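Long-range contacts in CysQ, sulfite synthesis pathway protein (Bacteroides thetaiotaomicron VPI-5482, PDB 3B8B), which probably hydrolyses adenosine 3',5'-bisphosphate (PAP) to AMP and phosphate using magnesium, as a member of the inositol monophosphatase superfamily: residues P181-V192 with L229-P239; G260-E269 with P282-R290. One frame throughout, in Å; residues are numbered along the deposited sequence. Where two conformers were deposited one is given.

Contact 1. Residues P181-V192 with L229-P239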
loop_
_atom_site.group_PDB
_atom_site.type_symbol
_atom_site.label_atom_id
_atom_site.label_comp_id
_atom_site.label_asym_id
_atom_site.label_seq_id
_atom_site.Cartn_x
_atom_site.Cartn_y
_atom_site.Cartn_z
ATOM N N PRO A 181 7.332 -11.765 7.998
ATOM C CA PRO A 181 6.470 -11.429 9.122
ATOM C C PRO A 181 7.214 -11.359 10.449
ATOM O O PRO A 181 8.265 -11.997 10.623
ATOM C CB PRO A 181 5.451 -12.583 9.146
ATOM C CG PRO A 181 6.153 -13.718 8.526
ATOM C CD PRO A 181 7.093 -13.136 7.506
ATOM N N LEU A 182 6.648 -10.608 11.378
ATOM C CA LEU A 182 7.256 -10.424 12.677
ATOM C C LEU A 182 6.772 -11.547 13.542
ATOM O O LEU A 182 5.585 -11.878 13.534
ATOM C CB LEU A 182 6.879 -9.074 13.256
ATOM C CG LEU A 182 7.170 -7.875 12.364
ATOM C CD1 LEU A 182 6.624 -6.615 13.025
ATOM C CD2 LEU A 182 8.635 -7.745 12.128
ATOM N N ALA A 183 7.700 -12.176 14.256
ATOM C CA ALA A 183 7.374 -13.389 15.002
ATOM C C ALA A 183 6.500 -13.049 16.204
ATOM O O ALA A 183 6.982 -12.408 17.159
ATOM C CB ALA A 183 8.651 -14.127 15.465
ATOM N N ASP A 184 5.219 -13.442 16.145
ATOM C CA ASP A 184 4.478 -13.708 17.389
ATOM C C ASP A 184 3.336 -14.704 17.234
ATOM O O ASP A 184 2.220 -14.346 16.810
ATOM C CB ASP A 184 3.985 -12.427 18.055
ATOM C CG ASP A 184 4.020 -12.540 19.574
ATOM O OD1 ASP A 184 3.386 -13.482 20.098
ATOM O OD2 ASP A 184 4.711 -11.726 20.237
ATOM N N ALA A 185 3.633 -15.950 17.593
ATOM C CA ALA A 185 2.671 -17.047 17.511
ATOM C C ALA A 185 1.422 -16.767 18.367
ATOM O O ALA A 185 1.490 -16.183 19.452
ATOM C CB ALA A 185 3.325 -18.378 17.926
ATOM N N ARG A 186 0.281 -17.176 17.829
ATOM C CA ARG A 186 -0.993 -17.014 18.500
ATOM C C ARG A 186 -1.795 -18.217 18.084
ATOM O O ARG A 186 -1.503 -18.851 17.055
ATOM C CB ARG A 186 -1.667 -15.684 18.116
ATOM C CG ARG A 186 -1.539 -15.324 16.645
ATOM C CD ARG A 186 -2.012 -13.907 16.292
ATOM N NE ARG A 186 -1.754 -13.675 14.868
ATOM C CZ ARG A 186 -2.494 -14.168 13.876
ATOM N NH1 ARG A 186 -3.565 -14.896 14.139
ATOM N NH2 ARG A 186 -2.165 -13.945 12.614
ATOM N N ASP A 187 -2.774 -18.572 18.873
ATOM C CA ASP A 187 -3.489 -19.765 18.546
ATOM C C ASP A 187 -4.829 -19.372 18.034
ATOM O O ASP A 187 -5.688 -20.238 17.883
ATOM C CB ASP A 187 -3.603 -20.702 19.758
ATOM C CG ASP A 187 -4.441 -20.110 20.875
ATOM O OD1 ASP A 187 -4.831 -18.916 20.757
ATOM O OD2 ASP A 187 -4.687 -20.843 21.862
ATOM N N HIS A 188 -5.040 -18.072 17.758
ATOM C CA HIS A 188 -6.356 -17.696 17.333
ATOM C C HIS A 188 -6.328 -17.058 15.960
ATOM O O HIS A 188 -5.299 -16.582 15.511
ATOM C CB HIS A 188 -7.062 -16.858 18.396
ATOM C CG HIS A 188 -6.693 -15.418 18.413
ATOM N ND1 HIS A 188 -5.576 -14.937 19.060
ATOM C CD2 HIS A 188 -7.353 -14.337 17.940
ATOM C CE1 HIS A 188 -5.535 -13.623 18.935
ATOM N NE2 HIS A 188 -6.611 -13.234 18.269
ATOM N N PHE A 189 -7.480 -17.117 15.313
ATOM C CA PHE A 189 -7.659 -16.669 13.943
ATOM C C PHE A 189 -8.059 -15.207 13.947
ATOM O O PHE A 189 -8.988 -14.816 14.653
ATOM C CB PHE A 189 -8.756 -17.478 13.283
ATOM C CG PHE A 189 -8.931 -17.186 11.842
ATOM C CD1 PHE A 189 -8.127 -17.819 10.898
ATOM C CD2 PHE A 189 -9.886 -16.272 11.404
ATOM C CE1 PHE A 189 -8.277 -17.557 9.545
ATOM C CE2 PHE A 189 -10.022 -15.999 10.038
ATOM C CZ PHE A 189 -9.209 -16.639 9.122
ATOM N N ILE A 190 -7.402 -14.411 13.122
ATOM C CA ILE A 190 -7.718 -12.982 13.044
ATOM C C ILE A 190 -8.043 -12.562 11.616
ATOM O O ILE A 190 -7.266 -12.822 10.698
ATOM C CB ILE A 190 -6.556 -12.104 13.557
ATOM C CG1 ILE A 190 -6.251 -12.425 15.024
ATOM C CG2 ILE A 190 -6.832 -10.572 13.355
ATOM C CD1 ILE A 190 -5.027 -11.705 15.551
ATOM N N ALA A 191 -9.173 -11.874 11.450
ATOM C CA ALA A 191 -9.529 -11.253 10.194
ATOM C C ALA A 191 -9.495 -9.745 10.357
ATOM O O ALA A 191 -9.752 -9.221 11.438
ATOM C CB ALA A 191 -10.937 -11.712 9.723
ATOM N N VAL A 192 -9.147 -9.013 9.302
ATOM C CA VAL A 192 -9.126 -7.547 9.387
ATOM C C VAL A 192 -10.103 -6.941 8.381
ATOM O O VAL A 192 -10.245 -7.412 7.257
ATOM C CB VAL A 192 -7.682 -6.964 9.232
ATOM C CG1 VAL A 192 -7.091 -7.334 7.862
ATOM C CG2 VAL A 192 -7.655 -5.432 9.484
ATOM N N LEU A 229 -0.954 -5.792 7.610
ATOM C CA LEU A 229 -1.205 -6.548 8.833
ATOM C C LEU A 229 -1.070 -8.041 8.533
ATOM O O LEU A 229 -0.580 -8.792 9.370
ATOM C CB LEU A 229 -2.572 -6.231 9.404
ATOM C CG LEU A 229 -2.676 -4.885 10.135
ATOM C CD1 LEU A 229 -4.146 -4.534 10.321
ATOM C CD2 LEU A 229 -1.961 -5.039 11.494
ATOM N N VAL A 230 -1.523 -8.460 7.352
ATOM C CA VAL A 230 -1.328 -9.870 6.963
ATOM C C VAL A 230 0.155 -10.175 6.707
ATOM O O VAL A 230 0.668 -11.187 7.162
ATOM C CB VAL A 230 -2.224 -10.281 5.796
ATOM C CG1 VAL A 230 -2.049 -11.773 5.484
ATOM C CG2 VAL A 230 -3.704 -9.967 6.121
ATOM N N ALA A 231 0.844 -9.275 6.005
ATOM C CA ALA A 231 2.264 -9.441 5.752
ATOM C C ALA A 231 3.064 -9.497 7.068
ATOM O O ALA A 231 4.073 -10.193 7.158
ATOM C CB ALA A 231 2.761 -8.289 4.846
ATOM N N GLU A 232 2.612 -8.755 8.083
ATOM C CA GLU A 232 3.288 -8.687 9.373
ATOM C C GLU A 232 3.065 -9.930 10.224
ATOM O O GLU A 232 3.835 -10.196 11.129
ATOM C CB GLU A 232 2.803 -7.446 10.148
ATOM C CG GLU A 232 3.693 -7.086 11.291
ATOM C CD GLU A 232 3.402 -5.698 11.881
ATOM O OE1 GLU A 232 2.945 -4.797 11.146
ATOM O OE2 GLU A 232 3.592 -5.601 13.126
ATOM N N GLY A 233 2.042 -10.702 9.889
ATOM C CA GLY A 233 1.614 -11.843 10.689
ATOM C C GLY A 233 0.627 -11.462 11.778
ATOM O O GLY A 233 0.332 -12.298 12.639
ATOM N N LYS A 234 0.110 -10.243 11.758
ATOM C CA LYS A 234 -0.838 -9.765 12.776
ATOM C C LYS A 234 -2.281 -10.151 12.473
ATOM O O LYS A 234 -3.158 -10.081 13.359
ATOM C CB LYS A 234 -0.745 -8.247 12.933
ATOM C CG LYS A 234 0.596 -7.730 13.454
ATOM C CD LYS A 234 0.884 -8.173 14.887
ATOM C CE LYS A 234 2.033 -7.374 15.528
ATOM N NZ LYS A 234 3.396 -7.712 15.002
ATOM N N ALA A 235 -2.541 -10.572 11.249
ATOM C CA ALA A 235 -3.875 -11.027 10.847
ATOM C C ALA A 235 -3.704 -12.198 9.896
ATOM O O ALA A 235 -2.721 -12.247 9.147
ATOM C CB ALA A 235 -4.645 -9.890 10.180
ATOM N N ASP A 236 -4.643 -13.122 9.911
ATOM C CA ASP A 236 -4.627 -14.266 9.019
ATOM C C ASP A 236 -5.201 -13.947 7.640
ATOM O O ASP A 236 -4.765 -14.508 6.633
ATOM C CB ASP A 236 -5.401 -15.408 9.626
ATOM C CG ASP A 236 -4.741 -15.921 10.887
ATOM O OD1 ASP A 236 -3.741 -16.643 10.763
ATOM O OD2 ASP A 236 -5.166 -15.571 11.977
ATOM N N VAL A 237 -6.230 -13.112 7.603
ATOM C CA VAL A 237 -6.942 -12.871 6.345
ATOM C C VAL A 237 -7.458 -11.448 6.288
ATOM O O VAL A 237 -7.938 -10.919 7.293
ATOM C CB VAL A 237 -8.097 -13.885 6.119
ATOM C CG1 VAL A 237 -9.185 -13.743 7.175
ATOM C CG2 VAL A 237 -8.673 -13.738 4.709
ATOM N N TYR A 238 -7.352 -10.853 5.103
ATOM C CA TYR A 238 -7.969 -9.576 4.780
ATOM C C TYR A 238 -8.797 -9.772 3.505
ATOM O O TYR A 238 -8.224 -9.756 2.407
ATOM C CB TYR A 238 -6.930 -8.478 4.617
ATOM C CG TYR A 238 -7.446 -7.209 3.984
ATOM C CD1 TYR A 238 -8.745 -6.753 4.243
ATOM C CD2 TYR A 238 -6.657 -6.464 3.114
ATOM C CE1 TYR A 238 -9.230 -5.598 3.636
ATOM C CE2 TYR A 238 -7.133 -5.317 2.496
ATOM C CZ TYR A 238 -8.431 -4.885 2.750
ATOM O OH TYR A 238 -8.904 -3.736 2.135
ATOM N N PRO A 239 -10.102 -10.002 3.664
ATOM C CA PRO A 239 -10.974 -10.153 2.492
ATOM C C PRO A 239 -11.563 -8.809 2.147
ATOM O O PRO A 239 -12.009 -8.071 3.047
ATOM C CB PRO A 239 -12.028 -11.135 2.989
ATOM C CG PRO A 239 -12.183 -10.771 4.474
ATOM C CD PRO A 239 -10.849 -10.238 4.927
HETATM O O HOH W 1 3.093 -10.630 14.086
HETATM O O HOH W 2 1.011 -11.765 15.870
HETATM O O HOH W 3 -4.184 -18.288 13.254
HETATM O O HOH W 4 -12.421 -6.931 5.345
#
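Ile190 O accepts two backbone bonds from residues 229-239, a short one from Asp236 N (2.8 Å) and a longer one from Val237 N (3.3 Å). Val192 N then donates to Val237 O at 3.0 Å, so Ala191 and Val237 make a single bridge rather than a ladder. At the other end Leu182 N donates to Glu232 O (2.9 Å), where a Schellman motif at Gly233 closes helix 225-232.

Asp236 OD2 joins the two segments a second time. Its anti lone pair takes Ile190 N at 2.8 Å, while Arg186 NH1 meets it on the syn side, tilted out of the carboxylate plane, also at 2.8 Å, to form a salt bridge. In the modelled conformer of Arg186, one of two, the guanidinium edge also reaches the helix end, NH2 donating in its own plane to Gly233 O at 3.0 Å. The Phe189 ring, its CG turned opposite the backbone N (chi1 -174°), crosses Asp236 obliquely, CE1 against CB, and lays CZ 3.5 Å from Val237 CG1; it also stacks on His213. Replacing this aspartate by an alanine is likely to leave Ile190 N without its acceptor and the guanidinium less firmly held, by Gly233 O without the carboxylate. Beside the single bridge, a carboxylate oxygen thus accepts a strand N-H, and Asp236 and Arg186, their charges probably offsetting, together fasten strand 189-193 to the turn after the helix.

Contact 2. Residues G260-E269 with P282-R290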
loop_
_atom_site.group_PDB
_atom_site.type_symbol
_atom_site.label_atom_id
_atom_site.label_comp_id
_atom_site.label_asym_id
_atom_site.label_seq_id
_atom_site.Cartn_x
_atom_site.Cartn_y
_atom_site.Cartn_z
ATOM N N GLY A 260 5.672 -13.970 2.235
ATOM C CA GLY A 260 5.124 -15.298 2.153
ATOM C C GLY A 260 3.617 -15.362 2.052
ATOM O O GLY A 260 3.019 -16.443 2.186
HETATM N N MSE A 261 3.005 -14.204 1.803
HETATM C CA MSE A 261 1.567 -14.092 1.671
HETATM C C MSE A 261 1.240 -13.896 0.186
HETATM O O MSE A 261 2.130 -13.907 -0.667
HETATM C CB MSE A 261 1.001 -12.916 2.503
HETATM C CG MSE A 261 1.589 -12.768 3.884
HETATM SE SE MSE A 261 1.275 -14.301 5.057
HETATM C CE MSE A 261 2.633 -13.825 6.448
ATOM N N GLU A 262 -0.035 -13.714 -0.116
ATOM C CA GLU A 262 -0.475 -13.478 -1.485
ATOM C C GLU A 262 -1.794 -12.709 -1.461
ATOM O O GLU A 262 -2.519 -12.743 -0.459
ATOM C CB GLU A 262 -0.600 -14.803 -2.225
ATOM C CG GLU A 262 -0.880 -14.741 -3.709
ATOM C CD GLU A 262 0.108 -13.897 -4.459
ATOM O OE1 GLU A 262 -0.115 -12.680 -4.528
ATOM O OE2 GLU A 262 1.063 -14.463 -5.017
ATOM N N VAL A 263 -2.057 -11.978 -2.540
ATOM C CA VAL A 263 -3.310 -11.241 -2.695
ATOM C C VAL A 263 -4.042 -11.897 -3.886
ATOM O O VAL A 263 -3.755 -11.619 -5.066
ATOM C CB VAL A 263 -3.106 -9.732 -2.934
ATOM C CG1 VAL A 263 -4.464 -9.013 -3.010
ATOM C CG2 VAL A 263 -2.225 -9.131 -1.830
ATOM N N TYR A 264 -4.963 -12.791 -3.557
ATOM C CA TYR A 264 -5.698 -13.575 -4.556
ATOM C C TYR A 264 -6.924 -12.826 -5.052
ATOM O O TYR A 264 -7.597 -12.115 -4.271
ATOM C CB TYR A 264 -6.162 -14.913 -3.948
ATOM C CG TYR A 264 -5.018 -15.829 -3.615
ATOM C CD1 TYR A 264 -4.367 -16.538 -4.618
ATOM C CD2 TYR A 264 -4.545 -15.957 -2.306
ATOM C CE1 TYR A 264 -3.297 -17.355 -4.328
ATOM C CE2 TYR A 264 -3.471 -16.780 -2.012
ATOM C CZ TYR A 264 -2.860 -17.469 -3.004
ATOM O OH TYR A 264 -1.778 -18.294 -2.758
ATOM N N GLN A 265 -7.254 -13.028 -6.321
ATOM C CA GLN A 265 -8.592 -12.725 -6.811
ATOM C C GLN A 265 -9.550 -13.659 -6.064
ATOM O O GLN A 265 -9.397 -14.880 -6.092
ATOM C CB GLN A 265 -8.674 -12.921 -8.316
ATOM C CG GLN A 265 -7.800 -11.963 -9.118
ATOM C CD GLN A 265 -7.903 -12.239 -10.602
ATOM O OE1 GLN A 265 -9.023 -12.291 -11.160
ATOM N NE2 GLN A 265 -6.758 -12.461 -11.264
ATOM N N ALA A 266 -10.515 -13.083 -5.378
ATOM C CA ALA A 266 -11.438 -13.886 -4.566
ATOM C C ALA A 266 -12.194 -14.851 -5.459
ATOM O O ALA A 266 -12.755 -14.464 -6.491
ATOM C CB ALA A 266 -12.387 -12.997 -3.774
ATOM N N GLY A 267 -12.137 -16.129 -5.094
ATOM C CA GLY A 267 -12.793 -17.194 -5.842
ATOM C C GLY A 267 -11.927 -17.837 -6.889
ATOM O O GLY A 267 -12.363 -18.775 -7.556
ATOM N N LYS A 268 -10.715 -17.327 -7.070
ATOM C CA LYS A 268 -9.751 -17.877 -8.009
ATOM C C LYS A 268 -8.465 -18.232 -7.284
ATOM O O LYS A 268 -8.263 -17.832 -6.149
ATOM C CB LYS A 268 -9.425 -16.838 -9.068
ATOM C CG LYS A 268 -10.579 -16.513 -9.970
ATOM C CD LYS A 268 -10.085 -15.590 -11.028
ATOM C CE LYS A 268 -11.178 -15.052 -11.903
ATOM N NZ LYS A 268 -10.490 -14.151 -12.910
ATOM N N GLU A 269 -7.580 -18.946 -7.969
ATOM C CA GLU A 269 -6.231 -19.197 -7.448
ATOM C C GLU A 269 -5.197 -18.203 -7.959
ATOM O O GLU A 269 -4.052 -18.241 -7.534
ATOM C CB GLU A 269 -5.803 -20.620 -7.807
ATOM C CG GLU A 269 -6.791 -21.642 -7.306
ATOM C CD GLU A 269 -7.026 -21.581 -5.805
ATOM O OE1 GLU A 269 -6.038 -21.405 -5.032
ATOM O OE2 GLU A 269 -8.223 -21.700 -5.405
ATOM N N PRO A 282 -10.848 -6.708 -9.145
ATOM C CA PRO A 282 -11.955 -7.521 -8.618
ATOM C C PRO A 282 -11.837 -7.683 -7.108
ATOM O O PRO A 282 -10.857 -7.213 -6.488
ATOM C CB PRO A 282 -11.748 -8.880 -9.295
ATOM C CG PRO A 282 -10.275 -8.976 -9.478
ATOM C CD PRO A 282 -9.820 -7.536 -9.802
ATOM N N TRP A 283 -12.797 -8.393 -6.514
ATOM C CA TRP A 283 -12.704 -8.797 -5.130
ATOM C C TRP A 283 -11.373 -9.492 -4.887
ATOM O O TRP A 283 -10.928 -10.263 -5.738
ATOM C CB TRP A 283 -13.788 -9.792 -4.797
ATOM C CG TRP A 283 -15.179 -9.250 -4.833
ATOM C CD1 TRP A 283 -15.554 -7.962 -4.975
ATOM C CD2 TRP A 283 -16.372 -10.002 -4.621
ATOM N NE1 TRP A 283 -16.937 -7.860 -4.892
ATOM C CE2 TRP A 283 -17.453 -9.108 -4.685
ATOM C CE3 TRP A 283 -16.626 -11.343 -4.394
ATOM C CZ2 TRP A 283 -18.783 -9.521 -4.522
ATOM C CZ3 TRP A 283 -17.948 -11.757 -4.219
ATOM C CH2 TRP A 283 -19.000 -10.851 -4.306
ATOM N N PHE A 284 -10.776 -9.252 -3.720
ATOM C CA PHE A 284 -9.524 -9.937 -3.365
ATOM C C PHE A 284 -9.524 -10.439 -1.928
ATOM O O PHE A 284 -10.353 -10.023 -1.114
ATOM C CB PHE A 284 -8.302 -9.045 -3.651
ATOM C CG PHE A 284 -8.197 -7.826 -2.785
ATOM C CD1 PHE A 284 -7.630 -7.912 -1.524
ATOM C CD2 PHE A 284 -8.647 -6.576 -3.220
ATOM C CE1 PHE A 284 -7.512 -6.821 -0.726
ATOM C CE2 PHE A 284 -8.526 -5.468 -2.406
ATOM C CZ PHE A 284 -7.943 -5.588 -1.160
ATOM N N ILE A 285 -8.570 -11.325 -1.659
ATOM C CA ILE A 285 -8.333 -11.906 -0.339
ATOM C C ILE A 285 -6.827 -12.001 -0.116
ATOM O O ILE A 285 -6.116 -12.647 -0.911
ATOM C CB ILE A 285 -8.878 -13.330 -0.223
ATOM C CG1 ILE A 285 -10.387 -13.373 -0.464
ATOM C CG2 ILE A 285 -8.585 -13.927 1.152
ATOM C CD1 ILE A 285 -10.868 -14.755 -0.668
ATOM N N VAL A 286 -6.350 -11.395 0.964
ATOM C CA VAL A 286 -4.954 -11.472 1.346
ATOM C C VAL A 286 -4.828 -12.535 2.428
ATOM O O VAL A 286 -5.526 -12.469 3.456
ATOM C CB VAL A 286 -4.444 -10.129 1.900
ATOM C CG1 VAL A 286 -2.890 -10.163 2.035
ATOM C CG2 VAL A 286 -4.898 -8.934 1.042
ATOM N N GLU A 287 -3.949 -13.506 2.207
ATOM C CA GLU A 287 -3.766 -14.611 3.159
ATOM C C GLU A 287 -2.402 -15.244 2.885
ATOM O O GLU A 287 -1.718 -14.888 1.925
ATOM C CB GLU A 287 -4.918 -15.632 3.022
ATOM C CG GLU A 287 -4.990 -16.286 1.652
ATOM C CD GLU A 287 -6.215 -17.213 1.438
ATOM O OE1 GLU A 287 -7.312 -16.723 1.110
ATOM O OE2 GLU A 287 -6.036 -18.425 1.538
ATOM N N ALA A 288 -2.009 -16.210 3.711
ATOM C CA ALA A 288 -0.790 -16.964 3.467
ATOM C C ALA A 288 -0.800 -17.617 2.091
ATOM O O ALA A 288 -1.853 -18.060 1.632
ATOM C CB ALA A 288 -0.620 -18.035 4.567
ATOM N N LYS A 289 0.345 -17.673 1.429
ATOM C CA LYS A 289 0.412 -18.309 0.114
ATOM C C LYS A 289 -0.094 -19.736 0.239
ATOM O O LYS A 289 0.297 -20.459 1.147
ATOM C CB LYS A 289 1.837 -18.293 -0.433
ATOM C CG LYS A 289 1.967 -18.766 -1.873
ATOM C CD LYS A 289 3.429 -18.704 -2.365
ATOM C CE LYS A 289 3.578 -19.298 -3.766
ATOM N NZ LYS A 289 2.920 -18.390 -4.757
ATOM N N ARG A 290 -1.006 -20.120 -0.649
ATOM C CA ARG A 290 -1.604 -21.440 -0.600
ATOM C C ARG A 290 -0.564 -22.485 -1.039
ATOM O O ARG A 290 0.195 -22.254 -1.989
ATOM C CB ARG A 290 -2.860 -21.446 -1.478
ATOM C CG ARG A 290 -3.954 -20.549 -0.938
ATOM C CD ARG A 290 -5.012 -20.257 -1.994
ATOM N NE ARG A 290 -5.968 -19.281 -1.517
ATOM C CZ ARG A 290 -6.853 -18.672 -2.302
ATOM N NH1 ARG A 290 -7.661 -17.767 -1.797
ATOM N NH2 ARG A 290 -6.949 -19.004 -3.571
HETATM O O HOH W 5 -0.275 -18.952 -5.022
HETATM O O HOH W 6 -12.377 -12.040 -7.851
HETATM O O HOH W 7 -9.662 -17.009 -3.780
#
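Arg290 NH2 holds two acceptors across the contact, Lys268 O at 3.1 Å and Glu269 OE1 at 3.0 Å, the latter bond being part of a salt bridge. Both oxygens lie near the guanidinium plane, although the Glu269 carboxylate is itself approached from above. Along another edge of the group Glu287 is gripped side-on: NH1 reaches OE1 at 3.1 Å and NE reaches OE2 at 3.2 Å, both oxygens in the guanidinium plane but met from well above the carboxylate plane. Water 7 takes a further bond from NH1.

One face of this group lies flat on the Tyr264 ring, centres 3.7 Å apart and planes 6° apart, a geometry that satisfies cation-pi stacking. The arginine chain runs extended from CG to NE (chi2 164°), carrying CD over the ring as a CH-pi contact. Backbone and ring are tied as well, since Arg290 N donates to Tyr264 OH at 2.9 Å in a nearly straight bond (178°). Glu262 CG lies against the opposite ring face, its carboxylate bonded to His253 and Arg257.

The strands that carry these side chains form an antiparallel ladder: Glu262 with Glu287 and Tyr264 with Ile285 are hydrogen-bonded pairs, and Val263 with Val286 is a non-hydrogen-bonded pair between them. Val263 CG1 packs 3.7 Å from Phe284 CD1, its CG2 lies 3.9 Å from Val286 CG2, and Val263 and Phe284 also touch helix 246-258. The face with Glu262, Tyr264 and Glu287 carries the charged groups and the stack; there the salt-bridge network of Glu269, Glu287 and Arg290 holds the guanidinium flat and ties the chain after strand 280-288 back to its neighbour.

Overall arrangement
Contact 1 closes before contact 2 opens along the chain, and their centres lie about 14 Å apart within the inositol monophosphatase family region. Strand 280-288 joins them: in one antiparallel sheet it pairs with strand 261-265 of contact 2 and with strand 238-240, reached by contact 1. The evidence is a probable hydrogen bond between Tyr238 O and Val286 N (2.9 Å), together with an edge-to-face meeting of the Tyr238 and Phe284 rings. Contact 1 also reaches strand 189-193 of a separate two-stranded parallel sheet, so contact 1 joins that sheet to the one that holds contact 2. The Phe284 side chain lies about 7 Å from that of Asp248, a predicted magnesium ligand, placing this junction near the probable catalytic centre.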